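Local coordinates for Iron(III) ABC transporter, periplasmic iron-compound-binding protein (Vibrio cholerae, PDB 3TEF) that probably binds ferric catecholate siderophores in the periplasm and delivers them to an ABC transporter for iron uptake, at residues Ser179-Tyr182 / Gly186-Glu189. Sequence-based numbering, arbitrary orientation.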
loop_
_atom_site.group_PDB
_atom_site.type_symbol
_atom_site.label_atom_id
_atom_site.label_comp_id
_atom_site.label_asym_id
_atom_site.label_seq_id
_atom_site.Cartn_x
_atom_site.Cartn_y
_atom_site.Cartn_z
ATOM N N SER A 179 -1.757 7.687 -5.592
ATOM C CA SER A 179 -2.940 8.234 -6.261
ATOM C C SER A 179 -4.105 8.496 -5.292
ATOM O O SER A 179 -4.888 9.423 -5.495
ATOM C CB SER A 179 -3.392 7.309 -7.394
ATOM O OG SER A 179 -3.907 6.079 -6.912
ATOM N N SER A 180 -4.200 7.689 -4.236
ATOM C CA SER A 180 -5.280 7.813 -3.252
ATOM C C SER A 180 -5.473 9.246 -2.762
ATOM O O SER A 180 -6.608 9.718 -2.608
ATOM C CB SER A 180 -4.986 6.916 -2.056
ATOM O OG SER A 180 -3.711 7.244 -1.543
ATOM N N VAL A 181 -4.362 9.932 -2.511
ATOM C CA VAL A 181 -4.386 11.291 -1.987
ATOM C C VAL A 181 -5.247 12.213 -2.853
ATOM O O VAL A 181 -6.004 13.038 -2.333
ATOM C CB VAL A 181 -2.966 11.882 -1.891
ATOM C CG1 VAL A 181 -3.020 13.344 -1.470
ATOM C CG2 VAL A 181 -2.116 11.079 -0.887
ATOM N N TYR A 182 -5.128 12.055 -4.165
ATOM C CA TYR A 182 -5.739 12.983 -5.112
ATOM C C TYR A 182 -7.038 12.448 -5.701
ATOM O O TYR A 182 -8.034 13.171 -5.791
ATOM C CB TYR A 182 -4.723 13.323 -6.211
ATOM C CG TYR A 182 -3.460 13.873 -5.600
ATOM C CD1 TYR A 182 -3.451 15.138 -5.038
ATOM C CD2 TYR A 182 -2.299 13.106 -5.513
ATOM C CE1 TYR A 182 -2.332 15.649 -4.437
ATOM C CE2 TYR A 182 -1.158 13.615 -4.899
ATOM C CZ TYR A 182 -1.185 14.888 -4.367
ATOM O OH TYR A 182 -0.073 15.431 -3.759
ATOM N N GLY A 186 -9.509 13.346 -2.431
ATOM C CA GLY A 186 -10.018 14.608 -2.939
ATOM C C GLY A 186 -9.132 15.836 -2.847
ATOM O O GLY A 186 -9.615 16.960 -3.015
ATOM N N PHE A 187 -7.843 15.652 -2.582
ATOM C CA PHE A 187 -6.918 16.776 -2.631
ATOM C C PHE A 187 -6.590 17.090 -4.082
ATOM O O PHE A 187 -6.711 16.234 -4.956
ATOM C CB PHE A 187 -5.615 16.439 -1.902
ATOM C CG PHE A 187 -5.728 16.425 -0.409
ATOM C CD1 PHE A 187 -5.746 17.606 0.312
ATOM C CD2 PHE A 187 -5.770 15.223 0.282
ATOM C CE1 PHE A 187 -5.835 17.591 1.683
ATOM C CE2 PHE A 187 -5.854 15.198 1.665
ATOM C CZ PHE A 187 -5.882 16.382 2.369
ATOM N N SER A 188 -6.161 18.319 -4.344
ATOM C CA SER A 188 -5.570 18.631 -5.639
ATOM C C SER A 188 -4.054 18.703 -5.452
ATOM O O SER A 188 -3.572 18.886 -4.333
ATOM C CB SER A 188 -6.125 19.951 -6.194
ATOM O OG SER A 188 -5.793 21.038 -5.347
ATOM N N GLU A 189 -3.304 18.541 -6.535
ATOM C CA GLU A 189 -1.848 18.606 -6.450
ATOM C C GLU A 189 -1.380 20.050 -6.297
ATOM O O GLU A 189 -1.787 20.921 -7.069
ATOM C CB GLU A 189 -1.208 18.004 -7.695
ATOM C CG GLU A 189 -1.558 16.555 -7.995
ATOM C CD GLU A 189 -0.892 16.085 -9.281
ATOM O OE1 GLU A 189 -0.406 16.946 -10.032
ATOM O OE2 GLU A 189 -0.837 14.873 -9.550
#
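Tyr182 and Glu189 meet at about a right angle: the Glu189 CG methylene sits over the middle of the phenol ring as a CH-pi contact, with CG 3.8 Å from the ring centroid. Val181 CG1 rests on the opposite face, so the ring is sandwiched between two aliphatic groups. Along the ring's edge lie backbone carbonyls, with Phe187 O in the ring plane, 3.4 Å from Tyr182 CD1, and Ser188 O 3.5 Å from Tyr182 CE1. Tyr182 CG lies beside the backbone N (chi1 -56°), which swings the ring alongside residues 187-189, and the hydroxyl reaches Ala159 O for a hydrogen bond. Beyond CG the Glu189 chain runs on extended, past the ring, and its carboxylate, turned 80° from the phenol plane, is held at both oxygens by the backbone N-H groups of Ala174 and Val193.

The Val181 carbonyl accepts the Phe187 N-H at 3.2 Å (N to Val181 O), in the carbonyl plane, and the same oxygen lies at the edge of the Phe187 ring, 3.4 Å from CD2. Val181 CG1, anti to the backbone N (chi1 175°), also touches Phe187 CD2 at 3.8 Å. Tyr182 CA adds a C-H...O contact to Phe187 O.

Gly186, the first residue past the helix, has positive phi, so the chain turns back and residues 187-189 lie alongside Val181 and Tyr182; strand 188-189 then joins 158-165 in parallel, within the C-terminal lobe of the two-lobed, helix-linked periplasmic binding protein fold.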